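Local coordinates for protein TatD-related deoxyribonuclease (Thermotoga maritima, PDB 1J6O) that probably acts as a metal-dependent deoxyribonuclease that hydrolyses ester bonds in DNA, at residues V99-T104 with L134-H139; V138-A143 with G161-F166; E146-L151 with A173-D178; G180-I185 with Y208-T213. All coordinates share one frame; numbering follows the deposited sequence.

Contact 1: residues V99-T104 with L134-H139; sequences VAIGET and LPLVVH
The carboxylate of Glu103 meets the imidazole of His139 obliquely, the two planes 41° apart, with OE2 2.7 Å from ring atom ND1. CG of Glu103 also rests 3.6 Å from CB of His139, and beyond the contact the His139 ring meets those of His74 and His164. CG of His139, anti to the backbone N (chi1 171°), carries the ring toward this carboxylate. Glu103 reaches His17 through OE1 and, weakly, His164 through OE2. Both residues are predicted ligands of a divalent metal pair, and an alanine in place of Glu103 would probably leave His17 without its carboxylate mate and one predicted metal position short of a ligand. Strands 98-107 and 136-141, joined through helix 115-132, form a parallel beta-alpha-beta unit of the TIM barrel, with the site toward the barrel's C-terminal end. Ile101 N gives a bond to Pro135 O (3.0 Å) and Val137 N one to Ile101 O (2.9 Å). A beta bulge then shifts the register, after which His139 N binds Thr104 O (2.8 Å). Gly102 suits the bulge because a side chain there would strike Val137 O. CB of small Ala100 fits 3.8 Å from CG2 of Val137. CG2 of Thr104 touches CD2 of Leu136 (3.9 Å).

Contact 2: residues V138-A143 with G161-F166; sequences VHIRDA and GVIHAF
Two backbone hydrogen bonds join the strands at Val138: its N donates to Val162 O (2.9 Å), nearly straight at 168°, and its O receives His164 N (2.8 Å). The apolar contacts gather on one face, where Val138 and Ile163 lie side by side, CB to CD1 3.7 Å, and CD1 of Ile140 meets CG2 of Ile163 (3.8 Å). The branched Ile140 and Ile163 fill the layer between the sheet and Phe176 of helix 170-179, and Val138 packs on Phe181. Strand 136-141, helix 144-153 and strand 161-163 make one beta-alpha-beta unit of the TIM barrel, which brings together two predicted metal ligands toward the barrel's C-terminal end. The imidazoles of His139 and His164 meet rim to rim, planes 33° apart, with a weak hydrogen bond between ND1 of His139 and NE2 of His164 (3.4 Å). Outside the contact Glu212 takes ND1 of His164 and helps fix the ring's rotation; a leucine in place of His164 would probably leave that carboxylate without its imidazole partner. Of the remaining polar links, NH2 of Arg141 makes a weak bond to Ala165 O (3.3 Å). A water accepts from Ile140 N and Arg141 NH2 and donates to His164 O (3.1 Å).

Contact 3: residues E146-L151 with A173-D178; sequences EAYEIL and AKKFID
Tyr148 turns the edge of its ring toward the face of Phe176 in a T-shaped stack, the planes 77° apart and the centroids 5.6 Å from each other. The atom that does the facing is CD1 of Tyr148, which stands over the centre of the Phe176 ring. Tyr148 carries its ring across the gap because CG is anti to the backbone N (chi1 -177°). CZ of Phe176 lies at the edge of the tyrosine ring, 3.8 Å from CB of Tyr148. The phenylalanine's own rim is met in the ring plane by CD1 of Leu151, 3.7 Å from CE1 of Phe176, the two side chains crossing at about a right angle. Ala147 is small enough for the phenylalanine tip to come close to its helix.

Farther out, Lys175 crosses the tyrosine at roughly a right angle, and its CE comes within 3.5 Å of CZ of Tyr148. A lysine fits this border because its methylenes can lie against an aromatic ring while the amine stays near the surface. The tyrosine hydroxyl, in turn, suits the partly exposed end of its ring: a water 2.5 Å from Tyr148 OH donates a hydrogen bond to Lys175 O, bridging the helices.

The two helix segments run nearly parallel, 17° apart, with axes 11.1 Å from each other, a spacing that large side chains must fill. Both belong to the outer layer of the TIM barrel: Phe176 lies against Ile140 and Ile163 of the sheet, Leu151 reaches Phe181 of strand 181-185, Ile150 packs on helix 115-132, and Ala173 and Ile177 touch helix 195-204.

Contact 4: residues G180-I185 with Y208-T213; sequences GFLLGI and YIVLET
Leu183 and Ile185 alternate with Tyr208, Val210 and Glu212 in a parallel ladder between strands 181-185 and 209-211, the last two strands of the TIM barrel, connected through helix 195-204 as a beta-alpha-beta unit. The short segments diverge by 38°, consistent with the coiling of a barrel wall. Leu183 N donates to Tyr208 O (2.9 Å), Val210 N to Leu183 O (3.0 Å) and Ile185 N to Val210 O (3.0 Å). The ladder closes with a weak bond from Glu212 N to Ile185 O, bent to 132°. Just before the strand, Gly180 ends helix 170-179 in a Schellman motif, where its positive phi is best tolerated by glycine.

Leu183, Ile185, Ile209 and Leu211 turn to the face covered by helices. Here CG1 of Ile185, held anti to its carbonyl carbon (chi1 -53°), meets CG2 of Ile209 at 4.0 Å, and Ile185 and Leu211 continue onto Ile240 of helix 233-244. The beta-branched isoleucines are bulky close to the backbone, and the leucines reach further out. Leu182 and Val210 meet at about a right angle on the other face, CD2 of the leucine 4.0 Å from CG1 of the valine, with Leu182 also touching helix 248-264. Glu212 sends its carboxylate to His164 and the backbone N of Ala165. On its way that group passes over Gly184, where even a methyl would collide with it: OE1 of Glu212 lies only 3.4 Å from CA of Gly184.

Overall arrangement
Contacts 1, 2 and 4 are buried joins within the parallel barrel sheet, whereas contact 3 lies farther out, pairing two surrounding helices. Contacts 1 and 2 share Val138 and His139 on strand 136-141, and contact 4 joins strands 181-185 and 209-211, next in the wall after strand 161-163. All three rest on backbone ladders, and the C-terminal end of the barrel gathers the polar chemistry: His164 of contact 2 is hydrogen-bonded to Glu212 of contact 4 and weakly to Glu103 of contact 1. Contact 3 relies instead on aromatic and aliphatic packing with one water bridge. Its inward-facing phenylalanine ring links the helix layer to contact 2.

Contact 1: residues V99-T104 with L134-H139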
loop_
_atom_site.group_PDB
_atom_site.type_symbol
_atom_site.label_atom_id
_atom_site.label_comp_id
_atom_site.label_asym_id
_atom_site.label_seq_id
_atom_site.Cartn_x
_atom_site.Cartn_y
_atom_site.Cartn_z
ATOM N N VAL A 99 -2.645 8.944 -7.377
ATOM C CA VAL A 99 -1.195 8.996 -7.240
ATOM C C VAL A 99 -0.478 7.674 -7.430
ATOM O O VAL A 99 0.741 7.588 -7.285
ATOM C CB VAL A 99 -0.835 9.532 -5.821
ATOM C CG1 VAL A 99 -1.421 10.939 -5.618
ATOM C CG2 VAL A 99 -1.449 8.611 -4.748
ATOM N N ALA A 100 -1.224 6.632 -7.776
ATOM C CA ALA A 100 -0.587 5.352 -7.950
ATOM C C ALA A 100 -1.537 4.405 -8.648
ATOM O O ALA A 100 -2.715 4.709 -8.793
ATOM C CB ALA A 100 -0.222 4.760 -6.561
ATOM N N ILE A 101 -0.980 3.292 -9.103
ATOM C CA ILE A 101 -1.719 2.239 -9.783
ATOM C C ILE A 101 -1.590 1.037 -8.850
ATOM O O ILE A 101 -0.472 0.633 -8.477
ATOM C CB ILE A 101 -1.117 1.853 -11.183
ATOM C CG1 ILE A 101 -1.305 2.992 -12.186
ATOM C CG2 ILE A 101 -1.857 0.591 -11.733
ATOM C CD1 ILE A 101 -2.755 3.353 -12.475
ATOM N N GLY A 102 -2.744 0.488 -8.463
ATOM C CA GLY A 102 -2.812 -0.664 -7.574
ATOM C C GLY A 102 -4.125 -0.524 -6.807
ATOM O O GLY A 102 -4.749 0.536 -6.859
ATOM N N GLU A 103 -4.518 -1.515 -6.024
ATOM C CA GLU A 103 -3.783 -2.753 -5.798
ATOM C C GLU A 103 -3.641 -3.681 -7.004
ATOM O O GLU A 103 -4.594 -3.908 -7.753
ATOM C CB GLU A 103 -4.470 -3.494 -4.635
ATOM C CG GLU A 103 -3.520 -4.255 -3.756
ATOM C CD GLU A 103 -4.146 -4.689 -2.440
ATOM O OE1 GLU A 103 -4.954 -3.932 -1.848
ATOM O OE2 GLU A 103 -3.805 -5.803 -1.993
ATOM N N THR A 104 -2.423 -4.158 -7.227
ATOM C CA THR A 104 -2.164 -5.071 -8.345
ATOM C C THR A 104 -1.048 -6.012 -7.908
ATOM O O THR A 104 -0.228 -5.665 -7.062
ATOM C CB THR A 104 -1.770 -4.310 -9.650
ATOM O OG1 THR A 104 -1.593 -5.258 -10.716
ATOM C CG2 THR A 104 -0.505 -3.517 -9.468
ATOM N N LEU A 134 3.438 6.608 -12.825
ATOM C CA LEU A 134 2.857 6.562 -11.476
ATOM C C LEU A 134 3.456 5.356 -10.742
ATOM O O LEU A 134 3.727 4.323 -11.352
ATOM C CB LEU A 134 1.335 6.375 -11.548
ATOM C CG LEU A 134 0.485 7.556 -12.011
ATOM C CD1 LEU A 134 -0.987 7.116 -12.102
ATOM C CD2 LEU A 134 0.651 8.753 -11.035
ATOM N N PRO A 135 3.689 5.482 -9.424
ATOM C CA PRO A 135 4.252 4.390 -8.628
ATOM C C PRO A 135 3.219 3.282 -8.506
ATOM O O PRO A 135 2.016 3.517 -8.661
ATOM C CB PRO A 135 4.576 5.069 -7.291
ATOM C CG PRO A 135 3.577 6.125 -7.188
ATOM C CD PRO A 135 3.541 6.701 -8.604
ATOM N N LEU A 136 3.696 2.071 -8.264
ATOM C CA LEU A 136 2.825 0.928 -8.121
ATOM C C LEU A 136 2.620 0.567 -6.659
ATOM O O LEU A 136 3.526 0.716 -5.856
ATOM C CB LEU A 136 3.437 -0.292 -8.836
ATOM C CG LEU A 136 3.386 -0.247 -10.363
ATOM C CD1 LEU A 136 4.599 -0.953 -10.973
ATOM C CD2 LEU A 136 2.076 -0.891 -10.813
ATOM N N VAL A 137 1.402 0.127 -6.334
ATOM C CA VAL A 137 1.026 -0.296 -4.991
ATOM C C VAL A 137 0.860 -1.793 -5.296
ATOM O O VAL A 137 -0.154 -2.207 -5.846
ATOM C CB VAL A 137 -0.302 0.359 -4.558
ATOM C CG1 VAL A 137 -0.887 -0.352 -3.371
ATOM C CG2 VAL A 137 -0.028 1.826 -4.217
ATOM N N VAL A 138 1.867 -2.583 -4.920
ATOM C CA VAL A 138 1.886 -4.030 -5.166
ATOM C C VAL A 138 1.508 -4.955 -4.045
ATOM O O VAL A 138 1.937 -4.800 -2.902
ATOM C CB VAL A 138 3.293 -4.436 -5.711
ATOM C CG1 VAL A 138 3.320 -5.911 -6.149
ATOM C CG2 VAL A 138 3.672 -3.525 -6.874
ATOM N N HIS A 139 0.697 -5.947 -4.397
ATOM C CA HIS A 139 0.222 -6.945 -3.448
ATOM C C HIS A 139 0.873 -8.262 -3.841
ATOM O O HIS A 139 0.742 -8.684 -4.983
ATOM C CB HIS A 139 -1.301 -7.063 -3.586
ATOM C CG HIS A 139 -1.899 -8.204 -2.818
ATOM N ND1 HIS A 139 -2.384 -8.065 -1.538
ATOM C CD2 HIS A 139 -2.111 -9.495 -3.162
ATOM C CE1 HIS A 139 -2.878 -9.220 -1.124
ATOM N NE2 HIS A 139 -2.723 -10.107 -2.092
#

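Contact 2: residues V138-A143 with G161-F166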
loop_
_atom_site.group_PDB
_atom_site.type_symbol
_atom_site.label_atom_id
_atom_site.label_comp_id
_atom_site.label_asym_id
_atom_site.label_seq_id
_atom_site.Cartn_x
_atom_site.Cartn_y
_atom_site.Cartn_z
ATOM N N VAL A 138 1.867 -2.583 -4.920
ATOM C CA VAL A 138 1.886 -4.030 -5.166
ATOM C C VAL A 138 1.508 -4.955 -4.045
ATOM O O VAL A 138 1.937 -4.800 -2.902
ATOM C CB VAL A 138 3.293 -4.436 -5.711
ATOM C CG1 VAL A 138 3.320 -5.911 -6.149
ATOM C CG2 VAL A 138 3.672 -3.525 -6.874
ATOM N N HIS A 139 0.697 -5.947 -4.397
ATOM C CA HIS A 139 0.222 -6.945 -3.448
ATOM C C HIS A 139 0.873 -8.262 -3.841
ATOM O O HIS A 139 0.742 -8.684 -4.983
ATOM C CB HIS A 139 -1.301 -7.063 -3.586
ATOM C CG HIS A 139 -1.899 -8.204 -2.818
ATOM N ND1 HIS A 139 -2.384 -8.065 -1.538
ATOM C CD2 HIS A 139 -2.111 -9.495 -3.162
ATOM C CE1 HIS A 139 -2.878 -9.220 -1.124
ATOM N NE2 HIS A 139 -2.723 -10.107 -2.092
ATOM N N ILE A 140 1.570 -8.910 -2.912
ATOM C CA ILE A 140 2.213 -10.198 -3.230
ATOM C C ILE A 140 1.962 -11.167 -2.079
ATOM O O ILE A 140 2.283 -10.862 -0.922
ATOM C CB ILE A 140 3.754 -10.090 -3.384
ATOM C CG1 ILE A 140 4.136 -9.116 -4.502
ATOM C CG2 ILE A 140 4.326 -11.501 -3.660
ATOM C CD1 ILE A 140 5.646 -8.861 -4.629
ATOM N N ARG A 141 1.364 -12.319 -2.378
ATOM C CA ARG A 141 1.081 -13.330 -1.349
ATOM C C ARG A 141 1.633 -14.656 -1.912
ATOM O O ARG A 141 1.169 -15.130 -2.942
ATOM C CB ARG A 141 -0.428 -13.432 -1.094
ATOM C CG ARG A 141 -0.856 -14.254 0.146
ATOM C CD ARG A 141 -0.294 -13.677 1.458
ATOM N NE ARG A 141 -0.010 -12.238 1.355
ATOM C CZ ARG A 141 0.547 -11.490 2.314
ATOM N NH1 ARG A 141 0.895 -12.025 3.488
ATOM N NH2 ARG A 141 0.773 -10.193 2.089
ATOM N N ASP A 142 2.645 -15.216 -1.248
ATOM C CA ASP A 142 3.265 -16.475 -1.683
ATOM C C ASP A 142 3.607 -16.502 -3.181
ATOM O O ASP A 142 3.416 -17.515 -3.869
ATOM C CB ASP A 142 2.354 -17.658 -1.339
ATOM C CG ASP A 142 2.176 -17.844 0.168
ATOM O OD1 ASP A 142 3.029 -17.345 0.927
ATOM O OD2 ASP A 142 1.201 -18.497 0.598
ATOM N N ALA A 143 4.121 -15.391 -3.687
ATOM C CA ALA A 143 4.482 -15.296 -5.099
ATOM C C ALA A 143 5.623 -14.307 -5.283
ATOM O O ALA A 143 5.725 -13.671 -6.328
ATOM C CB ALA A 143 3.270 -14.832 -5.920
ATOM N N GLY A 161 7.636 2.206 -6.437
ATOM C CA GLY A 161 6.462 2.048 -5.592
ATOM C C GLY A 161 6.689 1.338 -4.272
ATOM O O GLY A 161 7.755 1.413 -3.650
ATOM N N VAL A 162 5.664 0.612 -3.852
ATOM C CA VAL A 162 5.711 -0.114 -2.606
ATOM C C VAL A 162 5.165 -1.514 -2.712
ATOM O O VAL A 162 4.175 -1.739 -3.416
ATOM C CB VAL A 162 4.821 0.603 -1.570
ATOM C CG1 VAL A 162 4.981 -0.023 -0.232
ATOM C CG2 VAL A 162 5.144 2.126 -1.550
ATOM N N ILE A 163 5.795 -2.448 -2.007
ATOM C CA ILE A 163 5.337 -3.842 -1.984
ATOM C C ILE A 163 4.607 -3.734 -0.646
ATOM O O ILE A 163 5.213 -3.739 0.439
ATOM C CB ILE A 163 6.481 -4.851 -1.867
ATOM C CG1 ILE A 163 7.442 -4.667 -3.049
ATOM C CG2 ILE A 163 5.905 -6.273 -1.835
ATOM C CD1 ILE A 163 6.755 -4.767 -4.424
ATOM N N HIS A 164 3.294 -3.623 -0.713
ATOM C CA HIS A 164 2.515 -3.483 0.500
ATOM C C HIS A 164 2.400 -4.732 1.373
ATOM O O HIS A 164 2.481 -5.853 0.878
ATOM C CB HIS A 164 1.158 -2.890 0.095
ATOM C CG HIS A 164 -0.005 -3.799 0.285
ATOM N ND1 HIS A 164 -0.738 -3.836 1.452
ATOM C CD2 HIS A 164 -0.590 -4.683 -0.557
ATOM C CE1 HIS A 164 -1.723 -4.705 1.319
ATOM N NE2 HIS A 164 -1.654 -5.231 0.111
ATOM N N ALA A 165 2.241 -4.526 2.676
ATOM C CA ALA A 165 2.116 -5.638 3.641
ATOM C C ALA A 165 3.178 -6.689 3.333
ATOM O O ALA A 165 2.879 -7.898 3.247
ATOM C CB ALA A 165 0.716 -6.265 3.549
ATOM N N PHE A 166 4.413 -6.224 3.175
ATOM C CA PHE A 166 5.533 -7.117 2.865
ATOM C C PHE A 166 5.513 -8.312 3.817
ATOM O O PHE A 166 5.529 -8.144 5.038
ATOM C CB PHE A 166 6.874 -6.390 2.991
ATOM C CG PHE A 166 8.039 -7.266 2.673
ATOM C CD1 PHE A 166 8.330 -7.590 1.356
ATOM C CD2 PHE A 166 8.810 -7.813 3.687
ATOM C CE1 PHE A 166 9.382 -8.453 1.047
ATOM C CE2 PHE A 166 9.863 -8.682 3.379
ATOM C CZ PHE A 166 10.140 -8.993 2.065
HETATM O O HOH W 1 0.869 -8.143 -0.389
#

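Contact 3: residues E146-L151 with A173-D178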
loop_
_atom_site.group_PDB
_atom_site.type_symbol
_atom_site.label_atom_id
_atom_site.label_comp_id
_atom_site.label_asym_id
_atom_site.label_seq_id
_atom_site.Cartn_x
_atom_site.Cartn_y
_atom_site.Cartn_z
ATOM N N GLU A 146 7.844 -15.103 -8.336
ATOM C CA GLU A 146 7.137 -14.840 -9.580
ATOM C C GLU A 146 6.927 -13.354 -9.847
ATOM O O GLU A 146 7.072 -12.883 -10.987
ATOM C CB GLU A 146 5.798 -15.598 -9.593
ATOM C CG GLU A 146 5.936 -17.142 -9.607
ATOM C CD GLU A 146 6.005 -17.789 -8.215
ATOM O OE1 GLU A 146 6.383 -17.111 -7.229
ATOM O OE2 GLU A 146 5.687 -19.006 -8.117
ATOM N N ALA A 147 6.600 -12.612 -8.796
ATOM C CA ALA A 147 6.383 -11.184 -8.954
ATOM C C ALA A 147 7.733 -10.537 -9.283
ATOM O O ALA A 147 7.816 -9.686 -10.165
ATOM C CB ALA A 147 5.794 -10.603 -7.673
ATOM N N TYR A 148 8.789 -10.948 -8.584
ATOM C CA TYR A 148 10.114 -10.377 -8.844
ATOM C C TYR A 148 10.478 -10.520 -10.323
ATOM O O TYR A 148 10.860 -9.547 -10.971
ATOM C CB TYR A 148 11.186 -11.071 -8.009
ATOM C CG TYR A 148 12.554 -10.455 -8.196
ATOM C CD1 TYR A 148 12.866 -9.207 -7.636
ATOM C CD2 TYR A 148 13.549 -11.122 -8.913
ATOM C CE1 TYR A 148 14.150 -8.643 -7.781
ATOM C CE2 TYR A 148 14.826 -10.571 -9.062
ATOM C CZ TYR A 148 15.120 -9.336 -8.496
ATOM O OH TYR A 148 16.378 -8.784 -8.665
ATOM N N GLU A 149 10.374 -11.739 -10.848
ATOM C CA GLU A 149 10.689 -11.997 -12.252
ATOM C C GLU A 149 9.917 -11.047 -13.175
ATOM O O GLU A 149 10.477 -10.468 -14.106
ATOM C CB GLU A 149 10.331 -13.442 -12.617
ATOM C CG GLU A 149 11.378 -14.487 -12.261
ATOM C CD GLU A 149 12.639 -14.374 -13.113
ATOM O OE1 GLU A 149 12.514 -14.140 -14.337
ATOM O OE2 GLU A 149 13.748 -14.536 -12.558
ATOM N N ILE A 150 8.624 -10.886 -12.915
ATOM C CA ILE A 150 7.803 -10.008 -13.736
ATOM C C ILE A 150 8.224 -8.541 -13.653
ATOM O O ILE A 150 8.401 -7.874 -14.663
ATOM C CB ILE A 150 6.326 -10.125 -13.323
ATOM C CG1 ILE A 150 5.805 -11.516 -13.706
ATOM C CG2 ILE A 150 5.500 -9.041 -13.993
ATOM C CD1 ILE A 150 4.344 -11.768 -13.287
ATOM N N LEU A 151 8.390 -8.042 -12.440
ATOM C CA LEU A 151 8.788 -6.642 -12.266
ATOM C C LEU A 151 10.141 -6.306 -12.894
ATOM O O LEU A 151 10.277 -5.309 -13.606
ATOM C CB LEU A 151 8.787 -6.304 -10.772
ATOM C CG LEU A 151 7.367 -6.241 -10.188
ATOM C CD1 LEU A 151 7.358 -6.422 -8.682
ATOM C CD2 LEU A 151 6.747 -4.920 -10.589
ATOM N N ALA A 173 13.360 -9.217 0.740
ATOM C CA ALA A 173 13.221 -7.788 1.013
ATOM C C ALA A 173 14.328 -7.053 0.278
ATOM O O ALA A 173 14.096 -6.052 -0.415
ATOM C CB ALA A 173 13.325 -7.543 2.531
ATOM N N LYS A 174 15.551 -7.559 0.423
ATOM C CA LYS A 174 16.685 -6.942 -0.230
ATOM C C LYS A 174 16.530 -6.945 -1.748
ATOM O O LYS A 174 16.847 -5.966 -2.415
ATOM C CB LYS A 174 17.981 -7.653 0.182
ATOM C CG LYS A 174 19.221 -7.037 -0.435
ATOM C CD LYS A 174 20.426 -7.223 0.476
ATOM C CE LYS A 174 21.694 -6.903 -0.284
ATOM N NZ LYS A 174 21.694 -7.726 -1.531
ATOM N N LYS A 175 16.025 -8.040 -2.300
ATOM C CA LYS A 175 15.847 -8.113 -3.745
ATOM C C LYS A 175 14.904 -7.032 -4.259
ATOM O O LYS A 175 15.161 -6.421 -5.293
ATOM C CB LYS A 175 15.302 -9.488 -4.147
ATOM C CG LYS A 175 16.251 -10.657 -3.862
ATOM C CD LYS A 175 17.382 -10.773 -4.881
ATOM C CE LYS A 175 16.900 -11.277 -6.236
ATOM N NZ LYS A 175 18.051 -11.760 -7.086
ATOM N N PHE A 176 13.812 -6.801 -3.538
ATOM C CA PHE A 176 12.857 -5.786 -3.967
ATOM C C PHE A 176 13.378 -4.386 -3.696
ATOM O O PHE A 176 13.191 -3.468 -4.507
ATOM C CB PHE A 176 11.512 -6.042 -3.293
ATOM C CG PHE A 176 10.704 -7.091 -3.992
ATOM C CD1 PHE A 176 9.909 -6.750 -5.086
ATOM C CD2 PHE A 176 10.772 -8.428 -3.596
ATOM C CE1 PHE A 176 9.183 -7.736 -5.781
ATOM C CE2 PHE A 176 10.055 -9.421 -4.281
ATOM C CZ PHE A 176 9.255 -9.065 -5.384
ATOM N N ILE A 177 14.044 -4.218 -2.564
ATOM C CA ILE A 177 14.592 -2.902 -2.249
ATOM C C ILE A 177 15.599 -2.565 -3.356
ATOM O O ILE A 177 15.642 -1.435 -3.864
ATOM C CB ILE A 177 15.299 -2.919 -0.898
ATOM C CG1 ILE A 177 14.246 -2.922 0.213
ATOM C CG2 ILE A 177 16.274 -1.738 -0.781
ATOM C CD1 ILE A 177 14.843 -3.003 1.565
ATOM N N ASP A 178 16.393 -3.554 -3.764
ATOM C CA ASP A 178 17.367 -3.292 -4.811
ATOM C C ASP A 178 16.722 -2.938 -6.133
ATOM O O ASP A 178 17.321 -2.244 -6.934
ATOM C CB ASP A 178 18.319 -4.474 -4.991
ATOM C CG ASP A 178 19.330 -4.571 -3.873
ATOM O OD1 ASP A 178 19.552 -3.539 -3.184
ATOM O OD2 ASP A 178 19.906 -5.670 -3.688
HETATM O O HOH W 2 17.135 -6.944 -7.122
#

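Contact 4: residues G180-I185 with Y208-T213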
loop_
_atom_site.group_PDB
_atom_site.type_symbol
_atom_site.label_atom_id
_atom_site.label_comp_id
_atom_site.label_asym_id
_atom_site.label_seq_id
_atom_site.Cartn_x
_atom_site.Cartn_y
_atom_site.Cartn_z
ATOM N N GLY A 180 14.247 -1.111 -6.321
ATOM C CA GLY A 180 13.758 0.251 -6.161
ATOM C C GLY A 180 12.433 0.439 -5.420
ATOM O O GLY A 180 11.898 1.545 -5.361
ATOM N N PHE A 181 11.900 -0.636 -4.862
ATOM C CA PHE A 181 10.639 -0.548 -4.130
ATOM C C PHE A 181 10.889 -0.337 -2.675
ATOM O O PHE A 181 11.987 -0.593 -2.204
ATOM C CB PHE A 181 9.872 -1.858 -4.248
ATOM C CG PHE A 181 9.199 -2.031 -5.543
ATOM C CD1 PHE A 181 9.868 -2.608 -6.619
ATOM C CD2 PHE A 181 7.902 -1.585 -5.718
ATOM C CE1 PHE A 181 9.234 -2.731 -7.862
ATOM C CE2 PHE A 181 7.270 -1.704 -6.937
ATOM C CZ PHE A 181 7.933 -2.276 -8.020
ATOM N N LEU A 182 9.870 0.172 -1.978
ATOM C CA LEU A 182 9.945 0.388 -0.545
ATOM C C LEU A 182 8.997 -0.726 -0.053
ATOM O O LEU A 182 8.220 -1.281 -0.846
ATOM C CB LEU A 182 9.445 1.772 -0.139
ATOM C CG LEU A 182 10.668 2.658 0.173
ATOM C CD1 LEU A 182 11.475 2.866 -1.088
ATOM C CD2 LEU A 182 10.225 3.974 0.779
ATOM N N LEU A 183 9.072 -1.058 1.227
ATOM C CA LEU A 183 8.240 -2.106 1.816
ATOM C C LEU A 183 7.226 -1.568 2.823
ATOM O O LEU A 183 7.574 -0.795 3.718
ATOM C CB LEU A 183 9.142 -3.133 2.522
ATOM C CG LEU A 183 10.339 -3.590 1.692
ATOM C CD1 LEU A 183 11.150 -4.564 2.517
ATOM C CD2 LEU A 183 9.871 -4.254 0.397
ATOM N N GLY A 184 5.977 -1.990 2.662
ATOM C CA GLY A 184 4.909 -1.566 3.548
ATOM C C GLY A 184 4.811 -2.452 4.774
ATOM O O GLY A 184 4.685 -3.686 4.683
ATOM N N ILE A 185 4.881 -1.811 5.931
ATOM C CA ILE A 185 4.819 -2.485 7.228
ATOM C C ILE A 185 3.552 -2.028 7.923
ATOM O O ILE A 185 3.313 -0.824 8.045
ATOM C CB ILE A 185 6.027 -2.073 8.106
ATOM C CG1 ILE A 185 7.331 -2.315 7.327
ATOM C CG2 ILE A 185 6.005 -2.841 9.456
ATOM C CD1 ILE A 185 7.519 -3.728 6.856
ATOM N N TYR A 208 13.960 2.222 3.870
ATOM C CA TYR A 208 13.146 1.468 2.920
ATOM C C TYR A 208 11.747 1.056 3.325
ATOM O O TYR A 208 11.183 0.154 2.727
ATOM C CB TYR A 208 13.926 0.219 2.518
ATOM C CG TYR A 208 15.283 0.568 1.968
ATOM C CD1 TYR A 208 15.394 1.331 0.809
ATOM C CD2 TYR A 208 16.449 0.204 2.639
ATOM C CE1 TYR A 208 16.636 1.745 0.326
ATOM C CE2 TYR A 208 17.712 0.615 2.157
ATOM C CZ TYR A 208 17.783 1.386 1.004
ATOM O OH TYR A 208 18.987 1.826 0.507
ATOM N N ILE A 209 11.167 1.717 4.304
ATOM C CA ILE A 209 9.827 1.315 4.699
ATOM C C ILE A 209 8.809 2.445 4.826
ATOM O O ILE A 209 9.169 3.592 5.065
ATOM C CB ILE A 209 9.855 0.610 6.065
ATOM C CG1 ILE A 209 10.422 1.554 7.109
ATOM C CG2 ILE A 209 10.751 -0.651 6.020
ATOM C CD1 ILE A 209 10.314 1.043 8.529
ATOM N N VAL A 210 7.537 2.109 4.617
ATOM C CA VAL A 210 6.471 3.085 4.756
ATOM C C VAL A 210 5.466 2.350 5.636
ATOM O O VAL A 210 5.511 1.114 5.740
ATOM C CB VAL A 210 5.791 3.495 3.450
ATOM C CG1 VAL A 210 6.696 4.449 2.686
ATOM C CG2 VAL A 210 5.399 2.242 2.646
ATOM N N LEU A 211 4.589 3.094 6.297
ATOM C CA LEU A 211 3.591 2.476 7.171
ATOM C C LEU A 211 2.280 2.282 6.433
ATOM O O LEU A 211 2.009 2.944 5.417
ATOM C CB LEU A 211 3.289 3.395 8.350
ATOM C CG LEU A 211 4.458 3.996 9.121
ATOM C CD1 LEU A 211 3.928 5.152 9.974
ATOM C CD2 LEU A 211 5.115 2.920 9.998
ATOM N N GLU A 212 1.466 1.361 6.930
ATOM C CA GLU A 212 0.183 1.136 6.304
ATOM C C GLU A 212 -0.697 0.406 7.308
ATOM O O GLU A 212 -0.195 -0.175 8.282
ATOM C CB GLU A 212 0.330 0.282 5.051
ATOM C CG GLU A 212 0.538 -1.213 5.338
ATOM C CD GLU A 212 0.561 -2.017 4.056
ATOM O OE1 GLU A 212 1.576 -1.913 3.351
ATOM O OE2 GLU A 212 -0.444 -2.714 3.742
ATOM N N THR A 213 -2.010 0.489 7.105
ATOM C CA THR A 213 -2.934 -0.195 7.989
ATOM C C THR A 213 -3.665 -1.275 7.204
ATOM O O THR A 213 -4.001 -2.317 7.758
ATOM C CB THR A 213 -4.078 0.708 8.529
ATOM O OG1 THR A 213 -4.820 1.249 7.417
ATOM C CG2 THR A 213 -3.543 1.821 9.406
#